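Local coordinates for lipoate-protein ligase, putative (PDB 1VQZ) that is a putative member of the lipoate-protein ligase family, built from a lipoyl protein ligase A/B-type domain followed by a smaller C-terminal domain, at residues D90-N95 / L161-D166; N21-N26 / I48-I53; N119-L124 / E207-L212. All blocks are in the same frame, centred on the assembly; numbering follows the deposited sequence.

Contact 1: D90-N95 / L161-D166; sequences DLNNLN and LLFDVD
Asp90 lays its carboxylate over the backbone of Val165 and Asp166, the two side chains of Asp90 and Val165 passing at a slant. Asp90 OD2 accepts from Asp166 N at 3.0 Å, a nearly straight bond (173°) that arrives on the syn side but well off the carboxylate plane. CG of Asp90 sits between its own N and carbonyl carbon (chi1 75°), which turns the second oxygen back on its own chain: OD1 takes Asn92 N at 2.8 Å, forming an Asx turn inside the type I turn of Asp90 to Asn93. The Asn92 and Asp164 side chains run alongside one another in the same direction, CB to CB 3.8 Å, their amide and carboxylate planes 44° apart. A water bridges the two segments, donating to Asp90 OD2 and Asp164 O and accepting from Asn92 ND2. Asn92 O accepts two backbone N-H groups, from Asp164 N and Phe163 N, the latter nearly in line with the carbonyl bond.

The turn thus starts strand 93-101, antiparallel to strand 154-162 in the large mixed sheet of the ligase domain. Leu94 and Leu161 form a hydrogen-bonded pair, with Leu161 N to Leu94 O at 2.7 Å, while Asn93 and Leu162 are the adjoining non-hydrogen-bonded pair. On the Asn93 face, Val165 CG2 packs 3.6 Å from Asn93 CB, and Leu162 CD2 reaches Asn93 OD1 at 3.8 Å.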
loop_
_atom_site.group_PDB
_atom_site.type_symbol
_atom_site.label_atom_id
_atom_site.label_comp_id
_atom_site.label_asym_id
_atom_site.label_seq_id
_atom_site.Cartn_x
_atom_site.Cartn_y
_atom_site.Cartn_z
ATOM N N ASP A 90 -11.983 5.630 -6.052
ATOM C CA ASP A 90 -12.864 6.635 -6.561
ATOM C C ASP A 90 -13.400 7.497 -5.421
ATOM O O ASP A 90 -12.998 7.333 -4.253
ATOM C CB ASP A 90 -13.939 6.009 -7.499
ATOM C CG ASP A 90 -15.057 5.239 -6.777
ATOM O OD1 ASP A 90 -15.204 5.297 -5.546
ATOM O OD2 ASP A 90 -15.827 4.537 -7.488
ATOM N N LEU A 91 -14.320 8.416 -5.744
ATOM C CA LEU A 91 -14.831 9.338 -4.764
ATOM C C LEU A 91 -15.654 8.673 -3.637
ATOM O O LEU A 91 -16.010 9.347 -2.690
ATOM C CB LEU A 91 -15.672 10.434 -5.430
ATOM C CG LEU A 91 -14.863 11.407 -6.275
ATOM C CD1 LEU A 91 -15.814 12.489 -6.803
ATOM C CD2 LEU A 91 -13.666 12.072 -5.495
ATOM N N ASN A 92 -15.953 7.381 -3.775
ATOM C CA ASN A 92 -16.653 6.607 -2.762
ATOM C C ASN A 92 -15.774 5.548 -2.067
ATOM O O ASN A 92 -16.269 4.603 -1.375
ATOM C CB ASN A 92 -17.901 5.994 -3.374
ATOM C CG ASN A 92 -18.962 7.011 -3.619
ATOM O OD1 ASN A 92 -19.422 7.630 -2.682
ATOM N ND2 ASN A 92 -19.345 7.209 -4.880
ATOM N N ASN A 93 -14.468 5.749 -2.211
ATOM C CA ASN A 93 -13.443 4.960 -1.502
ATOM C C ASN A 93 -12.848 5.847 -0.447
ATOM O O ASN A 93 -12.271 6.871 -0.786
ATOM C CB ASN A 93 -12.366 4.512 -2.488
ATOM C CG ASN A 93 -11.251 3.735 -1.817
ATOM O OD1 ASN A 93 -11.431 2.586 -1.474
ATOM N ND2 ASN A 93 -10.087 4.339 -1.688
ATOM N N LEU A 94 -12.980 5.470 0.816
ATOM C CA LEU A 94 -12.523 6.297 1.921
ATOM C C LEU A 94 -11.231 5.716 2.439
ATOM O O LEU A 94 -11.205 4.595 2.944
ATOM C CB LEU A 94 -13.559 6.331 3.055
ATOM C CG LEU A 94 -13.214 7.202 4.270
ATOM C CD1 LEU A 94 -12.961 8.603 3.869
ATOM C CD2 LEU A 94 -14.336 7.112 5.325
ATOM N N ASN A 95 -10.167 6.497 2.274
ATOM C CA ASN A 95 -8.813 6.157 2.726
ATOM C C ASN A 95 -8.641 6.538 4.184
ATOM O O ASN A 95 -9.150 7.556 4.630
ATOM C CB ASN A 95 -7.772 6.891 1.829
ATOM C CG ASN A 95 -7.855 6.439 0.359
ATOM O OD1 ASN A 95 -8.186 7.215 -0.557
ATOM N ND2 ASN A 95 -7.648 5.173 0.156
ATOM N N LEU A 161 -11.562 1.930 2.881
ATOM C CA LEU A 161 -12.891 1.480 3.281
ATOM C C LEU A 161 -13.798 1.618 2.053
ATOM O O LEU A 161 -13.916 2.705 1.476
ATOM C CB LEU A 161 -13.400 2.361 4.415
ATOM C CG LEU A 161 -12.694 2.150 5.756
ATOM C CD1 LEU A 161 -12.658 3.421 6.580
ATOM C CD2 LEU A 161 -13.398 1.050 6.547
ATOM N N LEU A 162 -14.388 0.502 1.625
ATOM C CA LEU A 162 -15.241 0.475 0.424
ATOM C C LEU A 162 -16.621 0.921 0.836
ATOM O O LEU A 162 -17.353 0.170 1.453
ATOM C CB LEU A 162 -15.317 -0.917 -0.223
ATOM C CG LEU A 162 -13.977 -1.624 -0.508
ATOM C CD1 LEU A 162 -14.212 -3.029 -1.112
ATOM C CD2 LEU A 162 -13.109 -0.780 -1.394
ATOM N N PHE A 163 -16.946 2.177 0.495
ATOM C CA PHE A 163 -18.213 2.712 0.819
ATOM C C PHE A 163 -19.201 2.546 -0.329
ATOM O O PHE A 163 -20.292 2.000 -0.119
ATOM C CB PHE A 163 -18.109 4.139 1.351
ATOM C CG PHE A 163 -19.420 4.657 1.861
ATOM C CD1 PHE A 163 -20.314 5.286 0.996
ATOM C CD2 PHE A 163 -19.770 4.467 3.188
ATOM C CE1 PHE A 163 -21.558 5.690 1.481
ATOM C CE2 PHE A 163 -20.992 4.859 3.666
ATOM C CZ PHE A 163 -21.882 5.460 2.817
ATOM N N ASP A 164 -18.834 2.980 -1.525
ATOM C CA ASP A 164 -19.655 2.708 -2.722
ATOM C C ASP A 164 -18.806 2.767 -3.985
ATOM O O ASP A 164 -19.123 3.448 -4.961
ATOM C CB ASP A 164 -20.844 3.688 -2.824
ATOM C CG ASP A 164 -21.926 3.249 -3.851
ATOM O OD1 ASP A 164 -21.928 2.092 -4.358
ATOM O OD2 ASP A 164 -22.851 4.079 -4.096
ATOM N N VAL A 165 -17.693 2.062 -3.937
ATOM C CA VAL A 165 -16.743 2.066 -5.002
ATOM C C VAL A 165 -17.340 1.313 -6.195
ATOM O O VAL A 165 -18.049 0.299 -6.025
ATOM C CB VAL A 165 -15.420 1.404 -4.526
ATOM C CG1 VAL A 165 -14.334 1.457 -5.637
ATOM C CG2 VAL A 165 -14.941 2.091 -3.254
ATOM N N ASP A 166 -17.037 1.761 -7.400
ATOM C CA ASP A 166 -17.345 0.959 -8.595
ATOM C C ASP A 166 -16.329 -0.176 -8.672
ATOM O O ASP A 166 -15.160 0.029 -9.000
ATOM C CB ASP A 166 -17.341 1.856 -9.821
ATOM C CG ASP A 166 -17.819 1.155 -11.082
ATOM O OD1 ASP A 166 -18.032 -0.089 -11.089
ATOM O OD2 ASP A 166 -17.949 1.884 -12.087
HETATM O O HOH W 1 -18.439 5.060 -7.000
#

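Contact 2: N21-N26 / I48-I53; sequences NDTAFN and INKPSI
Thr23 and Ser52 meet hydroxyl to hydroxyl on the tight side of this contact: Thr23 OG1 donates to Ser52 OG across 2.5 Å, a short separation. Ser52 OG in turn donates to Lys50 O, from above the carbonyl plane, so the chain of hydroxyls ends on the backbone. The first torsion of Thr23 (chi1 -57°) sets OG1 beside its backbone N and CG2 anti to it; OG1 therefore serves Ser52, while CG2 lies against the amide of Asn49, 4.0 Å from Asn49 CG. The Thr23 and Asn49 side chains cross at about a right angle.

Also buried, Asn26 and Asn49 run antiparallel alongside one another with their amides nearly coplanar (21° apart). Asn26 ND2 donates to Asn49 OD1 at 2.9 Å, and the acceptor lies close to the plane of the donor amide. Asn26 OD1 accepts from Asn18 ND2 and Asn26 ND2 also donates to Ser20 O; together these fix the rotation of the amide.

The outer side is looser and partly exposed. Its firm bond is Lys50 N to Asn21 O, 3.0 Å and almost straight, on a lone pair in the carbonyl plane. Asn21 CA also directs a CH group at Ile48 O, 3.3 Å away. The methylenes of Lys50 pass over Asn21 O, with CD 3.4 Å from that oxygen, before the chain bends at its last two torsions and carries NZ to a salt bridge with Glu76. Asp22, salt-bridged to Lys241, occupies the N-cap of helix 23-36, and its OD1 makes a weak capping bond to Phe25 N. The arrangement is a capped helix start packed against the connection between strands 42-47 and 52-55 of the ligase domain.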
loop_
_atom_site.group_PDB
_atom_site.type_symbol
_atom_site.label_atom_id
_atom_site.label_comp_id
_atom_site.label_asym_id
_atom_site.label_seq_id
_atom_site.Cartn_x
_atom_site.Cartn_y
_atom_site.Cartn_z
ATOM N N ASN A 21 -9.325 16.109 -3.467
ATOM C CA ASN A 21 -9.389 14.816 -4.160
ATOM C C ASN A 21 -8.235 14.578 -5.145
ATOM O O ASN A 21 -8.257 13.588 -5.916
ATOM C CB ASN A 21 -10.744 14.657 -4.875
ATOM C CG ASN A 21 -11.936 14.740 -3.915
ATOM O OD1 ASN A 21 -11.947 14.157 -2.823
ATOM N ND2 ASN A 21 -12.932 15.465 -4.325
ATOM N N ASP A 22 -7.231 15.463 -5.103
ATOM C CA ASP A 22 -6.026 15.402 -5.931
ATOM C C ASP A 22 -5.094 14.282 -5.474
ATOM O O ASP A 22 -4.377 14.402 -4.498
ATOM C CB ASP A 22 -5.351 16.787 -5.899
ATOM C CG ASP A 22 -4.129 16.945 -6.864
ATOM O OD1 ASP A 22 -3.408 15.997 -7.192
ATOM O OD2 ASP A 22 -3.844 18.114 -7.225
ATOM N N THR A 23 -5.109 13.182 -6.219
ATOM C CA THR A 23 -4.482 11.965 -5.771
ATOM C C THR A 23 -3.012 12.172 -5.392
ATOM O O THR A 23 -2.570 11.787 -4.299
ATOM C CB THR A 23 -4.619 10.834 -6.833
ATOM O OG1 THR A 23 -6.001 10.607 -7.133
ATOM C CG2 THR A 23 -4.010 9.536 -6.323
ATOM N N ALA A 24 -2.254 12.754 -6.291
ATOM C CA ALA A 24 -0.843 12.952 -6.033
ATOM C C ALA A 24 -0.574 13.875 -4.834
ATOM O O ALA A 24 0.329 13.605 -4.038
ATOM C CB ALA A 24 -0.167 13.463 -7.265
ATOM N N PHE A 25 -1.380 14.928 -4.682
ATOM C CA PHE A 25 -1.297 15.823 -3.550
ATOM C C PHE A 25 -1.592 15.065 -2.236
ATOM O O PHE A 25 -0.867 15.194 -1.233
ATOM C CB PHE A 25 -2.259 17.020 -3.712
ATOM C CG PHE A 25 -2.330 17.876 -2.478
ATOM C CD1 PHE A 25 -1.314 18.774 -2.192
ATOM C CD2 PHE A 25 -3.360 17.715 -1.566
ATOM C CE1 PHE A 25 -1.356 19.524 -1.029
ATOM C CE2 PHE A 25 -3.400 18.440 -0.395
ATOM C CZ PHE A 25 -2.384 19.337 -0.122
ATOM N N ASN A 26 -2.655 14.277 -2.261
ATOM C CA ASN A 26 -3.121 13.548 -1.089
ATOM C C ASN A 26 -2.095 12.552 -0.577
ATOM O O ASN A 26 -1.919 12.364 0.660
ATOM C CB ASN A 26 -4.420 12.805 -1.394
ATOM C CG ASN A 26 -5.663 13.727 -1.506
ATOM O OD1 ASN A 26 -5.643 14.927 -1.168
ATOM N ND2 ASN A 26 -6.773 13.138 -2.034
ATOM N N ILE A 48 -10.000 11.136 0.530
ATOM C CA ILE A 48 -10.671 10.621 -0.646
ATOM C C ILE A 48 -9.969 11.117 -1.907
ATOM O O ILE A 48 -9.713 12.313 -2.092
ATOM C CB ILE A 48 -12.206 10.997 -0.659
ATOM C CG1 ILE A 48 -12.910 10.451 0.607
ATOM C CG2 ILE A 48 -12.867 10.488 -1.928
ATOM C CD1 ILE A 48 -14.415 10.813 0.751
ATOM N N ASN A 49 -9.630 10.150 -2.751
ATOM C CA ASN A 49 -9.035 10.386 -4.078
ATOM C C ASN A 49 -10.070 10.281 -5.151
ATOM O O ASN A 49 -10.983 9.448 -5.056
ATOM C CB ASN A 49 -8.010 9.307 -4.371
ATOM C CG ASN A 49 -6.796 9.390 -3.465
ATOM O OD1 ASN A 49 -6.357 10.500 -3.107
ATOM N ND2 ASN A 49 -6.184 8.199 -3.160
ATOM N N LYS A 50 -9.926 11.141 -6.164
ATOM C CA LYS A 50 -10.592 11.004 -7.442
ATOM C C LYS A 50 -10.225 9.662 -8.138
ATOM O O LYS A 50 -9.270 9.035 -7.763
ATOM C CB LYS A 50 -10.188 12.183 -8.339
ATOM C CG LYS A 50 -8.768 12.071 -8.904
ATOM C CD LYS A 50 -8.156 13.452 -9.292
ATOM C CE LYS A 50 -8.769 14.073 -10.571
ATOM N NZ LYS A 50 -8.476 13.296 -11.795
ATOM N N PRO A 51 -10.998 9.230 -9.162
ATOM C CA PRO A 51 -10.683 7.931 -9.827
ATOM C C PRO A 51 -9.191 7.714 -10.159
ATOM O O PRO A 51 -8.540 8.485 -10.928
ATOM C CB PRO A 51 -11.558 7.936 -11.101
ATOM C CG PRO A 51 -12.793 8.764 -10.654
ATOM C CD PRO A 51 -12.182 9.879 -9.749
ATOM N N SER A 52 -8.665 6.641 -9.608
ATOM C CA SER A 52 -7.232 6.396 -9.584
ATOM C C SER A 52 -6.912 4.921 -9.504
ATOM O O SER A 52 -7.617 4.166 -8.830
ATOM C CB SER A 52 -6.587 7.102 -8.369
ATOM O OG SER A 52 -6.810 8.528 -8.352
ATOM N N ILE A 53 -5.862 4.502 -10.212
ATOM C CA ILE A 53 -5.201 3.234 -9.941
ATOM C C ILE A 53 -3.954 3.504 -9.111
ATOM O O ILE A 53 -3.028 4.189 -9.550
ATOM C CB ILE A 53 -4.810 2.436 -11.214
ATOM C CG1 ILE A 53 -6.038 2.219 -12.122
ATOM C CG2 ILE A 53 -4.152 1.104 -10.800
ATOM C CD1 ILE A 53 -7.103 1.296 -11.502
#

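Contact 3: N119-L124 / E207-L212; sequences NTLAQL and EKFRDL
Phe209 extends its ring from helix 206-220 against the last turn of helix 110-123, where Leu121 CD2 comes within 3.7 Å of its CE1. This is helix-to-helix apolar packing within the ligase domain, and no hydrogen bond spans the two segments. The axes of the two short segments approach to 10.9 Å, with an angle of 122° between their N-to-C directions, and the contact is made by side chains alone.

With CG anti to the backbone N (chi1 -176°), the ring of Phe209 leans toward the other helix and presents CD1, CE1 and CZ. Leu124 CD1 reaches it at the edge, near the ring plane, 4.1 Å from Phe209 CD1. Thr120 CG2 stands 3.9 Å from Phe209 CE1, approaching at a slant as Leu121 does. One turn along, Leu212 takes over. Its CB lies against Thr120 CG2, and it meets Leu124 tip to tip, Leu212 CD1 to Leu124 CD2 at 4.0 Å. Leu124 CD1 touches both Phe209 and Leu212, whereas Leu124 CD2 touches Leu212 alone of the two.

Thr120 divides its branches between two tasks: OG1 bonds to Pro116 O within its own helix, while CG2 faces the other helix. Ile196 adds to the apolar cluster beside Leu121 and Phe209, and Leu200 lies against Leu124. Toward solvent the packing thins to the exposed Gln123, which crosses Leu212 at about a right angle. At this margin the amide nitrogen Gln123 NE2 lies 4.0 Å from Leu212 CD2.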
loop_
_atom_site.group_PDB
_atom_site.type_symbol
_atom_site.label_atom_id
_atom_site.label_comp_id
_atom_site.label_asym_id
_atom_site.label_seq_id
_atom_site.Cartn_x
_atom_site.Cartn_y
_atom_site.Cartn_z
ATOM N N ASN A 119 -17.852 -0.100 15.750
ATOM C CA ASN A 119 -18.820 0.567 16.590
ATOM C C ASN A 119 -19.625 1.632 15.838
ATOM O O ASN A 119 -20.851 1.694 16.002
ATOM C CB ASN A 119 -18.128 1.175 17.810
ATOM C CG ASN A 119 -17.736 0.119 18.868
ATOM O OD1 ASN A 119 -18.163 -1.036 18.817
ATOM N ND2 ASN A 119 -16.930 0.533 19.833
ATOM N N THR A 120 -18.940 2.457 15.045
ATOM C CA THR A 120 -19.590 3.379 14.075
ATOM C C THR A 120 -20.627 2.594 13.247
ATOM O O THR A 120 -21.798 2.961 13.205
ATOM C CB THR A 120 -18.552 4.082 13.143
ATOM O OG1 THR A 120 -17.592 4.811 13.924
ATOM C CG2 THR A 120 -19.214 5.068 12.131
ATOM N N LEU A 121 -20.216 1.466 12.669
ATOM C CA LEU A 121 -21.132 0.617 11.886
ATOM C C LEU A 121 -22.260 0.014 12.737
ATOM O O LEU A 121 -23.416 -0.041 12.282
ATOM C CB LEU A 121 -20.364 -0.492 11.145
ATOM C CG LEU A 121 -19.528 0.028 9.957
ATOM C CD1 LEU A 121 -18.612 -1.034 9.437
ATOM C CD2 LEU A 121 -20.396 0.550 8.825
ATOM N N ALA A 122 -21.957 -0.397 13.976
ATOM C CA ALA A 122 -23.009 -0.926 14.835
ATOM C C ALA A 122 -24.048 0.133 15.176
ATOM O O ALA A 122 -25.222 -0.196 15.303
ATOM C CB ALA A 122 -22.436 -1.562 16.124
ATOM N N GLN A 123 -23.632 1.378 15.372
ATOM C CA GLN A 123 -24.590 2.494 15.518
ATOM C C GLN A 123 -25.536 2.567 14.302
ATOM O O GLN A 123 -26.696 2.952 14.427
ATOM C CB GLN A 123 -23.845 3.842 15.600
ATOM C CG GLN A 123 -24.727 5.077 15.956
ATOM C CD GLN A 123 -24.676 6.264 14.944
ATOM O OE1 GLN A 123 -24.859 6.064 13.744
ATOM N NE2 GLN A 123 -24.482 7.500 15.449
ATOM N N LEU A 124 -24.999 2.251 13.127
ATOM C CA LEU A 124 -25.731 2.350 11.882
ATOM C C LEU A 124 -26.555 1.099 11.549
ATOM O O LEU A 124 -27.184 1.041 10.507
ATOM C CB LEU A 124 -24.745 2.715 10.768
ATOM C CG LEU A 124 -24.040 4.079 10.946
ATOM C CD1 LEU A 124 -22.958 4.333 9.881
ATOM C CD2 LEU A 124 -25.045 5.246 10.961
ATOM N N GLU A 207 -19.141 11.053 2.844
ATOM C CA GLU A 207 -18.693 12.176 3.699
ATOM C C GLU A 207 -19.278 12.116 5.088
ATOM O O GLU A 207 -18.604 12.429 6.064
ATOM C CB GLU A 207 -19.078 13.527 3.099
ATOM C CG GLU A 207 -18.368 13.901 1.792
ATOM C CD GLU A 207 -19.018 13.258 0.546
ATOM O OE1 GLU A 207 -20.039 12.542 0.672
ATOM O OE2 GLU A 207 -18.491 13.444 -0.562
ATOM N N LYS A 208 -20.562 11.760 5.177
ATOM C CA LYS A 208 -21.230 11.568 6.454
ATOM C C LYS A 208 -20.570 10.440 7.237
ATOM O O LYS A 208 -20.266 10.581 8.428
ATOM C CB LYS A 208 -22.724 11.244 6.221
ATOM C CG LYS A 208 -23.538 11.011 7.498
ATOM C CD LYS A 208 -23.614 12.244 8.455
ATOM C CE LYS A 208 -24.246 11.862 9.783
ATOM N NZ LYS A 208 -24.586 13.029 10.643
ATOM N N PHE A 209 -20.335 9.319 6.558
ATOM C CA PHE A 209 -19.652 8.194 7.175
ATOM C C PHE A 209 -18.250 8.609 7.720
ATOM O O PHE A 209 -17.887 8.296 8.861
ATOM C CB PHE A 209 -19.530 7.039 6.170
ATOM C CG PHE A 209 -18.917 5.793 6.773
ATOM C CD1 PHE A 209 -19.595 5.090 7.755
ATOM C CD2 PHE A 209 -17.653 5.379 6.422
ATOM C CE1 PHE A 209 -19.032 3.942 8.362
ATOM C CE2 PHE A 209 -17.087 4.237 7.006
ATOM C CZ PHE A 209 -17.786 3.520 7.986
ATOM N N ARG A 210 -17.490 9.298 6.882
ATOM C CA ARG A 210 -16.175 9.855 7.254
ATOM C C ARG A 210 -16.248 10.701 8.543
ATOM O O ARG A 210 -15.445 10.537 9.472
ATOM C CB ARG A 210 -15.677 10.706 6.097
ATOM C CG ARG A 210 -14.369 11.476 6.344
ATOM C CD ARG A 210 -14.163 12.571 5.314
ATOM N NE ARG A 210 -15.175 13.611 5.506
ATOM C CZ ARG A 210 -15.528 14.538 4.613
ATOM N NH1 ARG A 210 -14.934 14.614 3.461
ATOM N NH2 ARG A 210 -16.471 15.421 4.896
ATOM N N ASP A 211 -17.213 11.605 8.584
ATOM C CA ASP A 211 -17.379 12.473 9.721
ATOM C C ASP A 211 -17.836 11.726 10.979
ATOM O O ASP A 211 -17.405 12.087 12.070
ATOM C CB ASP A 211 -18.301 13.621 9.349
ATOM C CG ASP A 211 -17.652 14.571 8.324
ATOM O OD1 ASP A 211 -16.456 14.394 8.022
ATOM O OD2 ASP A 211 -18.302 15.524 7.847
ATOM N N LEU A 212 -18.681 10.692 10.835
ATOM C CA LEU A 212 -19.047 9.841 11.991
ATOM C C LEU A 212 -17.838 9.105 12.526
ATOM O O LEU A 212 -17.653 8.997 13.722
ATOM C CB LEU A 212 -20.111 8.809 11.622
ATOM C CG LEU A 212 -21.555 9.264 11.554
ATOM C CD1 LEU A 212 -22.445 8.217 10.773
ATOM C CD2 LEU A 212 -22.165 9.563 12.900
#

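In the fold
Contacts 1 and 2 are largely buried and adjoin, their centres 12 Å apart; Asn21 and Ile48 pack on Leu91, and Ile48 also meets Leu94. Both rely on polar bonds at chain turns: contact 1 at the end of a strand pair, contact 2 where a helix start meets a strand connection. Contact 3 is farther from the chain centre, only partly buried, and differs in chemistry, with apolar side chains between two helices. Contacts 1 and 3 share a boundary: Phe163 packs on Phe209, and Leu94 on Phe209 and Arg210, joining the sheet to helix 206-220. Contacts 2 and 3 do not touch, their nearest atoms being about 5 Å apart.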